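Local structure of Esterase/lipase (4N5H) at residues V35-Y41 / L53-A59; A64-T68 / G134-D138; H139-T143 / M297-F301; V155-Q160 / R172-F177. The protein is probably a serine esterase of the alpha/beta-hydrolase fold that hydrolyses carboxylic esters and may also transfer acyl groups. The protein carries 1 engineered substitution. One frame throughout, in Å; residues are numbered along the deposited sequence.

Contact 1: residues V35-Y41 / L53-A59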
loop_
_atom_site.group_PDB
_atom_site.type_symbol
_atom_site.label_atom_id
_atom_site.label_comp_id
_atom_site.label_asym_id
_atom_site.label_seq_id
_atom_site.Cartn_x
_atom_site.Cartn_y
_atom_site.Cartn_z
ATOM N N VAL A 35 -12.432 12.981 -4.350
ATOM C CA VAL A 35 -11.529 14.080 -4.778
ATOM C C VAL A 35 -10.542 13.558 -5.829
ATOM O O VAL A 35 -10.164 12.360 -5.779
ATOM C CB VAL A 35 -10.759 14.584 -3.547
ATOM C CG1 VAL A 35 -9.661 15.594 -3.886
ATOM C CG2 VAL A 35 -11.773 15.232 -2.603
ATOM N N HIS A 36 -10.196 14.442 -6.752
ATOM C CA HIS A 36 -9.127 14.213 -7.739
ATOM C C HIS A 36 -8.001 15.226 -7.455
ATOM O O HIS A 36 -8.240 16.332 -7.085
ATOM C CB HIS A 36 -9.608 14.474 -9.155
ATOM C CG HIS A 36 -10.620 13.486 -9.655
ATOM N ND1 HIS A 36 -11.395 13.708 -10.769
ATOM C CD2 HIS A 36 -10.953 12.279 -9.193
ATOM C CE1 HIS A 36 -12.196 12.672 -10.954
ATOM N NE2 HIS A 36 -11.944 11.790 -10.011
ATOM N N TRP A 37 -6.784 14.797 -7.702
ATOM C CA TRP A 37 -5.640 15.702 -7.570
ATOM C C TRP A 37 -4.749 15.598 -8.852
ATOM O O TRP A 37 -4.682 14.528 -9.492
ATOM C CB TRP A 37 -4.810 15.574 -6.279
ATOM C CG TRP A 37 -3.856 14.386 -5.999
ATOM C CD1 TRP A 37 -3.835 13.172 -6.570
ATOM C CD2 TRP A 37 -2.848 14.336 -4.931
ATOM N NE1 TRP A 37 -2.923 12.378 -5.982
ATOM C CE2 TRP A 37 -2.293 13.047 -4.957
ATOM C CE3 TRP A 37 -2.391 15.250 -3.959
ATOM C CZ2 TRP A 37 -1.310 12.627 -3.998
ATOM C CZ3 TRP A 37 -1.310 14.875 -3.098
ATOM C CH2 TRP A 37 -0.813 13.579 -3.116
ATOM N N GLU A 38 -4.009 16.693 -9.096
ATOM C CA GLU A 38 -3.047 16.815 -10.139
ATOM C C GLU A 38 -1.765 17.274 -9.420
ATOM O O GLU A 38 -1.767 18.295 -8.773
ATOM C CB GLU A 38 -3.510 17.905 -11.119
ATOM C CG GLU A 38 -4.787 17.570 -11.884
ATOM C CD GLU A 38 -5.464 18.767 -12.543
ATOM O OE1 GLU A 38 -4.965 19.909 -12.427
ATOM O OE2 GLU A 38 -6.627 18.619 -13.071
ATOM N N THR A 39 -0.711 16.516 -9.596
ATOM C CA THR A 39 0.442 16.695 -8.727
ATOM C C THR A 39 1.684 17.207 -9.443
ATOM O O THR A 39 1.854 16.979 -10.665
ATOM C CB THR A 39 0.788 15.385 -7.984
ATOM O OG1 THR A 39 1.001 14.331 -8.910
ATOM C CG2 THR A 39 -0.313 15.013 -7.036
ATOM N N GLU A 40 2.588 17.777 -8.632
ATOM C CA GLU A 40 3.960 18.015 -9.085
ATOM C C GLU A 40 4.087 18.951 -10.291
ATOM O O GLU A 40 4.881 18.793 -11.213
ATOM C CB GLU A 40 4.637 16.619 -9.362
ATOM C CG GLU A 40 6.181 16.735 -9.347
ATOM C CD GLU A 40 6.824 15.443 -9.861
ATOM O OE1 GLU A 40 6.212 14.656 -10.660
ATOM O OE2 GLU A 40 8.054 15.249 -9.593
ATOM N N TYR A 41 3.289 20.013 -10.308
ATOM C CA TYR A 41 3.506 20.998 -11.290
ATOM C C TYR A 41 4.669 21.917 -10.894
ATOM O O TYR A 41 4.662 22.523 -9.799
ATOM C CB TYR A 41 2.293 21.897 -11.363
ATOM C CG TYR A 41 1.014 21.422 -11.968
ATOM C CD1 TYR A 41 -0.065 20.957 -11.171
ATOM C CD2 TYR A 41 0.826 21.463 -13.325
ATOM C CE1 TYR A 41 -1.269 20.610 -11.725
ATOM C CE2 TYR A 41 -0.388 21.100 -13.878
ATOM C CZ TYR A 41 -1.427 20.735 -13.057
ATOM O OH TYR A 41 -2.661 20.458 -13.676
ATOM N N LEU A 53 3.869 22.409 -7.012
ATOM C CA LEU A 53 2.519 22.550 -6.346
ATOM C C LEU A 53 1.616 21.393 -6.741
ATOM O O LEU A 53 1.837 20.732 -7.776
ATOM C CB LEU A 53 1.886 23.948 -6.543
ATOM C CG LEU A 53 1.681 24.361 -7.985
ATOM C CD1 LEU A 53 0.386 23.766 -8.575
ATOM C CD2 LEU A 53 1.497 25.847 -8.118
ATOM N N ASN A 54 0.550 21.213 -5.913
ATOM C CA ASN A 54 -0.511 20.284 -6.198
ATOM C C ASN A 54 -1.801 21.082 -6.328
ATOM O O ASN A 54 -1.997 22.113 -5.628
ATOM C CB ASN A 54 -0.760 19.260 -5.069
ATOM C CG ASN A 54 0.408 18.290 -4.866
ATOM O OD1 ASN A 54 1.190 18.008 -5.717
ATOM N ND2 ASN A 54 0.491 17.815 -3.674
ATOM N N LEU A 55 -2.680 20.527 -7.146
ATOM C CA LEU A 55 -4.070 21.010 -7.307
ATOM C C LEU A 55 -5.040 19.901 -6.939
ATOM O O LEU A 55 -4.904 18.728 -7.318
ATOM C CB LEU A 55 -4.361 21.474 -8.723
ATOM C CG LEU A 55 -3.332 22.480 -9.315
ATOM C CD1 LEU A 55 -3.665 22.846 -10.725
ATOM C CD2 LEU A 55 -3.244 23.732 -8.452
ATOM N N TYR A 56 -6.140 20.305 -6.280
ATOM C CA TYR A 56 -7.120 19.344 -5.773
ATOM C C TYR A 56 -8.528 19.864 -6.163
ATOM O O TYR A 56 -8.813 21.082 -6.145
ATOM C CB TYR A 56 -7.104 19.230 -4.243
ATOM C CG TYR A 56 -5.745 19.020 -3.621
ATOM C CD1 TYR A 56 -4.860 20.054 -3.423
ATOM C CD2 TYR A 56 -5.403 17.753 -3.140
ATOM C CE1 TYR A 56 -3.623 19.854 -2.820
ATOM C CE2 TYR A 56 -4.183 17.551 -2.488
ATOM C CZ TYR A 56 -3.274 18.619 -2.370
ATOM O OH TYR A 56 -2.085 18.426 -1.692
ATOM N N TYR A 57 -9.417 18.922 -6.459
ATOM C CA TYR A 57 -10.767 19.233 -6.894
ATOM C C TYR A 57 -11.761 18.134 -6.450
ATOM O O TYR A 57 -11.440 17.002 -6.262
ATOM C CB TYR A 57 -10.809 19.112 -8.449
ATOM C CG TYR A 57 -9.712 19.868 -9.200
ATOM C CD1 TYR A 57 -8.532 19.249 -9.488
ATOM C CD2 TYR A 57 -9.877 21.151 -9.644
ATOM C CE1 TYR A 57 -7.535 19.857 -10.165
ATOM C CE2 TYR A 57 -8.893 21.796 -10.358
ATOM C CZ TYR A 57 -7.685 21.115 -10.630
ATOM O OH TYR A 57 -6.712 21.749 -11.369
ATOM N N PRO A 58 -13.011 18.562 -6.332
ATOM C CA PRO A 58 -14.033 17.476 -6.127
ATOM C C PRO A 58 -14.036 16.563 -7.320
ATOM O O PRO A 58 -13.771 17.042 -8.427
ATOM C CB PRO A 58 -15.347 18.314 -6.058
ATOM C CG PRO A 58 -15.041 19.613 -6.670
ATOM C CD PRO A 58 -13.592 19.894 -6.519
ATOM N N ALA A 59 -14.272 15.274 -7.120
ATOM C CA ALA A 59 -14.364 14.385 -8.263
ATOM C C ALA A 59 -15.483 14.713 -9.228
ATOM O O ALA A 59 -15.262 14.528 -10.405
ATOM C CB ALA A 59 -14.422 12.943 -7.819
#

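Contact 2: residues A64-T68 / G134-D138. With CA (calcium ion), chain F.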
loop_
_atom_site.group_PDB
_atom_site.type_symbol
_atom_site.label_atom_id
_atom_site.label_comp_id
_atom_site.label_asym_id
_atom_site.label_seq_id
_atom_site.Cartn_x
_atom_site.Cartn_y
_atom_site.Cartn_z
ATOM N N ALA A 64 -17.980 24.574 -13.903
ATOM C CA ALA A 64 -16.725 24.594 -14.660
ATOM C C ALA A 64 -15.623 25.250 -13.797
ATOM O O ALA A 64 -14.439 24.979 -14.001
ATOM C CB ALA A 64 -16.858 25.387 -15.974
ATOM N N THR A 65 -15.970 26.245 -13.012
ATOM C CA THR A 65 -15.019 26.893 -12.113
ATOM C C THR A 65 -15.597 26.839 -10.728
ATOM O O THR A 65 -16.799 26.870 -10.587
ATOM C CB THR A 65 -14.576 28.341 -12.522
ATOM O OG1 THR A 65 -15.638 29.277 -12.363
ATOM C CG2 THR A 65 -14.117 28.289 -14.010
ATOM N N MET A 66 -14.731 26.732 -9.722
ATOM C CA MET A 66 -15.091 26.679 -8.341
ATOM C C MET A 66 -14.282 27.715 -7.552
ATOM O O MET A 66 -13.189 28.054 -7.955
ATOM C CB MET A 66 -14.745 25.288 -7.817
ATOM C CG MET A 66 -15.650 24.265 -8.519
ATOM S SD MET A 66 -14.969 22.672 -8.190
ATOM C CE MET A 66 -13.753 22.645 -9.346
ATOM N N PRO A 67 -14.825 28.269 -6.449
ATOM C CA PRO A 67 -14.068 29.160 -5.642
ATOM C C PRO A 67 -12.721 28.518 -5.213
ATOM O O PRO A 67 -12.678 27.282 -5.008
ATOM C CB PRO A 67 -14.981 29.498 -4.467
ATOM C CG PRO A 67 -16.363 29.157 -4.981
ATOM C CD PRO A 67 -16.154 27.982 -5.879
ATOM N N THR A 68 -11.739 29.367 -5.045
ATOM C CA THR A 68 -10.369 28.945 -4.824
ATOM C C THR A 68 -9.956 28.938 -3.371
ATOM O O THR A 68 -10.209 29.920 -2.632
ATOM C CB THR A 68 -9.460 29.849 -5.625
ATOM O OG1 THR A 68 -9.676 29.659 -7.050
ATOM C CG2 THR A 68 -7.960 29.562 -5.362
ATOM N N GLY A 134 -10.252 25.247 -13.838
ATOM C CA GLY A 134 -11.250 25.224 -12.794
ATOM C C GLY A 134 -11.201 26.169 -11.665
ATOM O O GLY A 134 -12.129 26.195 -10.821
ATOM N N PHE A 135 -10.182 27.008 -11.612
ATOM C CA PHE A 135 -10.084 27.933 -10.506
ATOM C C PHE A 135 -10.797 29.266 -10.798
ATOM O O PHE A 135 -10.428 29.994 -11.753
ATOM C CB PHE A 135 -8.604 28.257 -10.193
ATOM C CG PHE A 135 -7.888 27.123 -9.514
ATOM C CD1 PHE A 135 -7.563 25.946 -10.208
ATOM C CD2 PHE A 135 -7.642 27.151 -8.129
ATOM C CE1 PHE A 135 -6.999 24.854 -9.561
ATOM C CE2 PHE A 135 -7.148 26.057 -7.466
ATOM C CZ PHE A 135 -6.804 24.916 -8.177
ATOM N N ASP A 136 -11.722 29.606 -9.887
ATOM C CA ASP A 136 -12.322 30.922 -9.882
ATOM C C ASP A 136 -11.504 31.824 -9.058
ATOM O O ASP A 136 -11.492 31.685 -7.799
ATOM C CB ASP A 136 -13.758 30.795 -9.363
ATOM C CG ASP A 136 -14.405 32.141 -9.052
ATOM O OD1 ASP A 136 -13.869 33.210 -9.433
ATOM O OD2 ASP A 136 -15.419 32.043 -8.359
ATOM N N LEU A 137 -10.713 32.701 -9.670
ATOM C CA LEU A 137 -9.875 33.574 -8.924
ATOM C C LEU A 137 -10.506 34.927 -8.504
ATOM O O LEU A 137 -9.827 35.761 -7.947
ATOM C CB LEU A 137 -8.608 33.815 -9.708
ATOM C CG LEU A 137 -7.737 32.556 -9.927
ATOM C CD1 LEU A 137 -6.492 32.941 -10.755
ATOM C CD2 LEU A 137 -7.310 31.919 -8.569
ATOM N N ASP A 138 -11.815 35.063 -8.708
ATOM C CA ASP A 138 -12.522 36.217 -8.146
ATOM C C ASP A 138 -12.865 36.008 -6.685
ATOM O O ASP A 138 -13.150 36.973 -5.950
ATOM C CB ASP A 138 -13.770 36.500 -8.957
ATOM C CG ASP A 138 -13.457 37.094 -10.341
ATOM O OD1 ASP A 138 -12.357 37.689 -10.513
ATOM O OD2 ASP A 138 -14.295 36.910 -11.177
HETATM CA CA CA F . -17.826 29.361 -11.272
HETATM O O HOH W 1 -17.249 30.008 -8.889
HETATM O O HOH W 2 -17.104 31.660 -12.298
HETATM O O HOH W 3 -19.327 28.561 -9.515
#

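Contact 3: residues H139-T143 / M297-F301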
loop_
_atom_site.group_PDB
_atom_site.type_symbol
_atom_site.label_atom_id
_atom_site.label_comp_id
_atom_site.label_asym_id
_atom_site.label_seq_id
_atom_site.Cartn_x
_atom_site.Cartn_y
_atom_site.Cartn_z
ATOM N N HIS A 139 -12.834 34.754 -6.239
ATOM C CA HIS A 139 -13.156 34.398 -4.894
ATOM C C HIS A 139 -12.052 33.479 -4.420
ATOM O O HIS A 139 -12.063 32.291 -4.779
ATOM C CB HIS A 139 -14.438 33.683 -4.861
ATOM C CG HIS A 139 -15.597 34.458 -5.449
ATOM N ND1 HIS A 139 -16.134 34.117 -6.674
ATOM C CD2 HIS A 139 -16.233 35.608 -5.070
ATOM C CE1 HIS A 139 -17.065 34.991 -7.032
ATOM N NE2 HIS A 139 -17.188 35.871 -6.054
ATOM N N VAL A 140 -11.197 34.031 -3.536
ATOM C CA VAL A 140 -9.944 33.352 -3.130
ATOM C C VAL A 140 -9.849 33.369 -1.616
ATOM O O VAL A 140 -9.781 34.415 -0.971
ATOM C CB VAL A 140 -8.692 33.938 -3.745
ATOM C CG1 VAL A 140 -7.410 33.190 -3.291
ATOM C CG2 VAL A 140 -8.799 33.901 -5.275
ATOM N N LEU A 141 -9.716 32.175 -1.039
ATOM C CA LEU A 141 -9.412 32.007 0.371
ATOM C C LEU A 141 -7.900 31.626 0.499
ATOM O O LEU A 141 -7.508 30.595 -0.059
ATOM C CB LEU A 141 -10.218 30.902 0.973
ATOM C CG LEU A 141 -9.886 30.388 2.376
ATOM C CD1 LEU A 141 -9.787 31.481 3.391
ATOM C CD2 LEU A 141 -10.835 29.303 2.841
ATOM N N LEU A 142 -7.119 32.444 1.174
ATOM C CA LEU A 142 -5.720 32.168 1.473
ATOM C C LEU A 142 -5.653 31.627 2.886
ATOM O O LEU A 142 -6.200 32.294 3.821
ATOM C CB LEU A 142 -4.904 33.393 1.371
ATOM C CG LEU A 142 -3.403 33.220 1.646
ATOM C CD1 LEU A 142 -2.746 32.339 0.621
ATOM C CD2 LEU A 142 -2.723 34.566 1.746
ATOM N N THR A 143 -5.037 30.450 3.095
ATOM C CA THR A 143 -4.945 29.872 4.425
ATOM C C THR A 143 -3.595 29.302 4.650
ATOM O O THR A 143 -2.946 28.934 3.686
ATOM C CB THR A 143 -6.034 28.888 4.708
ATOM O OG1 THR A 143 -6.063 28.614 6.101
ATOM C CG2 THR A 143 -5.787 27.628 3.962
ATOM N N MET A 297 -14.957 27.998 8.486
ATOM C CA MET A 297 -14.060 28.739 7.576
ATOM C C MET A 297 -14.619 28.883 6.172
ATOM O O MET A 297 -14.633 30.015 5.612
ATOM C CB MET A 297 -12.689 28.116 7.592
ATOM C CG MET A 297 -11.697 28.799 6.662
ATOM S SD MET A 297 -10.107 27.953 6.522
ATOM C CE MET A 297 -10.568 26.479 5.528
ATOM N N LEU A 298 -15.069 27.787 5.588
ATOM C CA LEU A 298 -15.556 27.802 4.194
ATOM C C LEU A 298 -16.855 28.626 4.141
ATOM O O LEU A 298 -17.063 29.389 3.151
ATOM C CB LEU A 298 -15.775 26.409 3.634
ATOM C CG LEU A 298 -14.430 25.665 3.464
ATOM C CD1 LEU A 298 -14.796 24.215 3.119
ATOM C CD2 LEU A 298 -13.522 26.274 2.398
ATOM N N ARG A 299 -17.655 28.521 5.194
ATOM C CA ARG A 299 -18.901 29.346 5.206
ATOM C C ARG A 299 -18.624 30.844 5.373
ATOM O O ARG A 299 -19.366 31.664 4.775
ATOM C CB ARG A 299 -19.886 28.880 6.246
ATOM C CG ARG A 299 -20.490 27.512 5.992
ATOM C CD ARG A 299 -21.111 27.303 4.613
ATOM N NE ARG A 299 -20.235 26.885 3.459
ATOM C CZ ARG A 299 -19.865 25.640 3.213
ATOM N NH1 ARG A 299 -20.249 24.671 4.090
ATOM N NH2 ARG A 299 -19.134 25.305 2.149
ATOM N N THR A 300 -17.600 31.231 6.132
ATOM C CA THR A 300 -17.218 32.601 6.261
ATOM C C THR A 300 -16.780 33.094 4.888
ATOM O O THR A 300 -17.157 34.231 4.440
ATOM C CB THR A 300 -16.110 32.726 7.289
ATOM O OG1 THR A 300 -16.597 32.232 8.531
ATOM C CG2 THR A 300 -15.601 34.179 7.461
ATOM N N PHE A 301 -15.953 32.281 4.228
ATOM C CA PHE A 301 -15.459 32.593 2.870
ATOM C C PHE A 301 -16.630 32.803 1.920
ATOM O O PHE A 301 -16.665 33.750 1.157
ATOM C CB PHE A 301 -14.542 31.425 2.411
ATOM C CG PHE A 301 -14.090 31.453 0.987
ATOM C CD1 PHE A 301 -13.738 32.626 0.359
ATOM C CD2 PHE A 301 -13.866 30.251 0.310
ATOM C CE1 PHE A 301 -13.235 32.591 -0.921
ATOM C CE2 PHE A 301 -13.345 30.214 -1.001
ATOM C CZ PHE A 301 -13.074 31.407 -1.625
#

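Contact 4: residues V155-Q160 / R172-F177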
loop_
_atom_site.group_PDB
_atom_site.type_symbol
_atom_site.label_atom_id
_atom_site.label_comp_id
_atom_site.label_asym_id
_atom_site.label_seq_id
_atom_site.Cartn_x
_atom_site.Cartn_y
_atom_site.Cartn_z
ATOM N N VAL A 155 2.184 37.409 3.199
ATOM C CA VAL A 155 1.798 37.456 1.808
ATOM C C VAL A 155 0.572 38.389 1.631
ATOM O O VAL A 155 0.525 39.205 0.756
ATOM C CB VAL A 155 1.435 36.004 1.325
ATOM C CG1 VAL A 155 0.609 36.011 0.035
ATOM C CG2 VAL A 155 2.664 35.188 1.139
ATOM N N ALA A 156 -0.395 38.315 2.575
ATOM C CA ALA A 156 -1.606 39.155 2.527
ATOM C C ALA A 156 -1.228 40.656 2.570
ATOM O O ALA A 156 -1.811 41.425 1.810
ATOM C CB ALA A 156 -2.517 38.847 3.683
ATOM N N CYS A 157 -0.249 41.003 3.350
ATOM C CA CYS A 157 0.196 42.403 3.433
ATOM C C CYS A 157 1.011 42.823 2.229
ATOM O O CYS A 157 0.815 43.917 1.645
ATOM C CB CYS A 157 1.045 42.587 4.665
ATOM S SG CYS A 157 0.120 42.420 6.226
ATOM N N ILE A 158 1.919 41.946 1.830
ATOM C CA ILE A 158 2.796 42.236 0.679
ATOM C C ILE A 158 1.984 42.450 -0.562
ATOM O O ILE A 158 2.269 43.356 -1.352
ATOM C CB ILE A 158 3.881 41.169 0.489
ATOM C CG1 ILE A 158 4.803 41.102 1.700
ATOM C CG2 ILE A 158 4.682 41.400 -0.795
ATOM C CD1 ILE A 158 5.557 39.811 1.839
ATOM N N GLN A 159 0.949 41.669 -0.792
ATOM C CA GLN A 159 0.131 41.823 -1.947
ATOM C C GLN A 159 -0.527 43.217 -2.030
ATOM O O GLN A 159 -0.890 43.624 -3.128
ATOM C CB GLN A 159 -0.903 40.685 -1.971
ATOM C CG GLN A 159 -2.022 40.822 -2.979
ATOM C CD GLN A 159 -1.597 40.700 -4.436
ATOM O OE1 GLN A 159 -0.481 40.312 -4.729
ATOM N NE2 GLN A 159 -2.521 40.980 -5.341
ATOM N N GLN A 160 -0.711 43.909 -0.892
ATOM C CA GLN A 160 -1.376 45.183 -0.913
ATOM C C GLN A 160 -0.387 46.365 -1.011
ATOM O O GLN A 160 -0.809 47.512 -1.075
ATOM C CB GLN A 160 -2.159 45.386 0.380
ATOM C CG GLN A 160 -2.936 44.292 0.869
ATOM C CD GLN A 160 -3.718 43.601 -0.186
ATOM O OE1 GLN A 160 -4.198 44.227 -1.162
ATOM N NE2 GLN A 160 -3.866 42.205 0.001
ATOM N N ARG A 172 3.012 42.123 -7.485
ATOM C CA ARG A 172 1.636 41.777 -7.105
ATOM C C ARG A 172 1.120 40.745 -8.114
ATOM O O ARG A 172 1.503 40.713 -9.281
ATOM C CB ARG A 172 0.737 42.987 -7.092
ATOM C CG ARG A 172 0.444 43.665 -8.408
ATOM C CD ARG A 172 -0.634 44.807 -8.286
ATOM N NE ARG A 172 -1.973 44.183 -8.429
ATOM C CZ ARG A 172 -2.903 44.025 -7.480
ATOM N NH1 ARG A 172 -2.729 44.481 -6.209
ATOM N NH2 ARG A 172 -4.026 43.387 -7.809
ATOM N N VAL A 173 0.174 39.941 -7.656
ATOM C CA VAL A 173 -0.517 39.040 -8.546
ATOM C C VAL A 173 -1.883 39.649 -8.917
ATOM O O VAL A 173 -2.404 40.526 -8.224
ATOM C CB VAL A 173 -0.664 37.614 -8.004
ATOM C CG1 VAL A 173 0.741 37.026 -7.851
ATOM C CG2 VAL A 173 -1.460 37.561 -6.694
ATOM N N ASN A 174 -2.445 39.173 -10.010
ATOM C CA ASN A 174 -3.657 39.779 -10.594
ATOM C C ASN A 174 -4.949 39.154 -10.019
ATOM O O ASN A 174 -5.911 38.820 -10.783
ATOM C CB ASN A 174 -3.579 39.610 -12.130
ATOM C CG ASN A 174 -4.629 40.404 -12.903
ATOM O OD1 ASN A 174 -5.024 40.002 -14.037
ATOM N ND2 ASN A 174 -5.036 41.535 -12.377
ATOM N N PHE A 175 -5.002 38.923 -8.725
ATOM C CA PHE A 175 -6.222 38.580 -8.033
ATOM C C PHE A 175 -6.029 39.016 -6.616
ATOM O O PHE A 175 -4.935 39.393 -6.264
ATOM C CB PHE A 175 -6.585 37.105 -8.203
ATOM C CG PHE A 175 -5.556 36.101 -7.685
ATOM C CD1 PHE A 175 -5.514 35.722 -6.324
ATOM C CD2 PHE A 175 -4.610 35.558 -8.530
ATOM C CE1 PHE A 175 -4.595 34.796 -5.857
ATOM C CE2 PHE A 175 -3.695 34.571 -8.080
ATOM C CZ PHE A 175 -3.701 34.181 -6.735
ATOM N N ASN A 176 -7.118 39.036 -5.843
ATOM C CA ASN A 176 -7.067 39.535 -4.462
ATOM C C ASN A 176 -7.476 38.357 -3.573
ATOM O O ASN A 176 -8.081 37.408 -4.059
ATOM C CB ASN A 176 -8.131 40.625 -4.249
ATOM C CG ASN A 176 -8.027 41.828 -5.237
ATOM O OD1 ASN A 176 -7.007 42.510 -5.311
ATOM N ND2 ASN A 176 -9.141 42.091 -5.990
ATOM N N PHE A 177 -7.287 38.484 -2.287
ATOM C CA PHE A 177 -7.754 37.511 -1.291
ATOM C C PHE A 177 -9.069 37.971 -0.692
ATOM O O PHE A 177 -9.168 39.145 -0.196
ATOM C CB PHE A 177 -6.721 37.331 -0.192
ATOM C CG PHE A 177 -5.347 37.057 -0.710
ATOM C CD1 PHE A 177 -4.285 37.853 -0.373
ATOM C CD2 PHE A 177 -5.157 35.990 -1.569
ATOM C CE1 PHE A 177 -3.004 37.595 -0.900
ATOM C CE2 PHE A 177 -3.888 35.712 -2.048
ATOM C CZ PHE A 177 -2.820 36.527 -1.754
HETATM O O HOH W 4 -5.095 42.331 -3.755
HETATM O O HOH W 5 -5.829 41.000 -1.669
#

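Contact 1: residues V35-Y41 / L53-A59
E38 and Y57 meet across two antiparallel strands, where Y57 OH donates to E38 OE1 at 2.7 Å. The hydroxyl of Y41, three residues on from E38, brought to the same face by the bulge and itself held by R133, donates to the same oxygen from the other face of the carboxylate plane, so two bonds clamp OE1 and fix the rotation of the group. E38 reaches them with CG opposite its carbonyl carbon (chi1 -66°) and an extended chain. Replacing E38 with alanine removes that carboxylate and would probably leave both tyrosine hydroxyls without their common acceptor. Next to it, L55 CD1 packs 3.4 Å from Y41 CE1. On the opposite face of the sheet W37 and Y56 run side by side, W37 CE3 lying 3.3 Å from Y56 CE2 with the rings turned 37° to each other, while T39 CG2 sits over the middle of the indole. At the strand end A59 CB covers a face of the H36 imidazole. N54 OD1, which also binds R82, accepts from E40 N at 3.2 Å where E40 and Y41 both face L53. This is a G1 beta bulge in an antiparallel hairpin at the edge of the sheet.

Contact 2: residues A64-T68 / G134-D138
T68 OG1 donates to D136 O at 2.8 Å, approaching from well above the carbonyl plane, 68° out of it. It gets there because OG1 is turned opposite the T68 carbonyl carbon (chi1 -66°), which sends CG2 to the edge of the F135 ring, 3.7 Å from F135 CD2. The hydroxyl also lies near that ring's edge, and L137 CD2 closes on it from the next residue. With a valine in place of T68, D136 O would probably lose this donor, and the turn at L137 would be held less firmly to the strand. Before it the two backbones pair in parallel: M66 N donates to G134 O, and D136 N to M66 O, both at 2.9 Å. The short strand 135-136 thus lies beside 66-72 of the central sheet of the alpha/beta-hydrolase fold, just ahead of the corner into strand 140-145. A64 O rests 3.4 Å from G134 CA. On the outer side T65 holds a calcium ion through both T65 O and T65 OG1, with three waters. D136 belongs to the second shell: its OD2 accepts from one of those waters at 2.8 Å and from H139 ND1, while OD1 accepts from D138 N in an Asx turn.

Contact 3: residues H139-T143 / M297-F301
Strand 140-145 of the central sheet, which leads into the probable nucleophile elbow, is covered on one side by the C-terminal helix 288-311, and L141 and F301 carry the contact. L141 CB stands over the centre of the F301 ring, 3.6 Å from its centroid and 5° off the normal, a CH-pi contact. F301 projects from the helix with CG opposite its backbone N (chi1 172°), which drives the ring between the strand backbone and the helix. At its far edge H139 O lies near the ring plane, 3.4 Å from F301 CZ, while L141 N stands over the face that L141 CB covers, 3.5 Å from F301 CZ. A turn earlier along the helix the M297 chain is extended to SD and bends at chi3 (72°), so that CG, SD and CE gather round L141 CD2, with L141 CD2 to M297 CE at 3.9 Å. L298 CD2 lies 4.1 Å from L141 CD2. T143 OG1, hydrogen-bonded to A181 O, is 4.1 Å from M297 SD. No hydrogen bond joins the two segments. The H139 imidazole is held by D136 and D309. Apolar packing of a helix over a strand of the central sheet is characteristic of the alpha/beta-hydrolase fold.

Contact 4: residues V155-Q160 / R172-F177
Q159, in the helix region that follows the probable nucleophile elbow, reaches across to V173 and F177 of the loop before strand 179-183. Its CB lies 3.9 Å from F177 CE1, and CG is 4.0 Å from the same carbon, so the aliphatic part is spent on the phenyl group. CG stands opposite the backbone N (chi1 169°), and a bend at chi2 (68°) swings the amide carbon CD over to V173. There the amide meets one residue's backbone with both ends. OE1 accepts from V173 N at 3.0 Å, on a lone pair in its carbonyl plane, by a nearly straight bond of 171°. NE2 donates at 2.9 Å to V173 O, which lies close to the amide plane and also takes a weak bond from F175 N. Over NE2 the guanidinium of R172 lays one face, Q159 NE2 to R172 NH1 being 3.6 Å. V155 CG1 and A156 CA add to the cover on F177. Q160 NE2 donates to A156 O and to a water that also accepts from F177 N. The two bonds to V173 fix the position and flip of a buried amide, which thus stands in for a peptide group in a loop without regular strand pairing.

In the fold
Contacts 1, 2 and 3 follow one another along the chain and around one mixed sheet. Contact 1 is its terminal hairpin; contact 2, centred about 14 Å away, touches it where P58 packs on M66 and Y57 and L55 on F135. The centre of contact 3 lies about 12 Å from that of contact 2; strands 66-72 and 140-145 are neighbours, T68 probably hydrogen-bonding to H139 and L141. Contact 4 falls between the two segments of contact 3 in sequence, and its F175 and F177 pack against V140 and L142. Strand 140-145 is flanked by helix 288-311 on one side and the 172-177 loop on the other, tying C-terminal helix, sheet and elbow helix into one layered core.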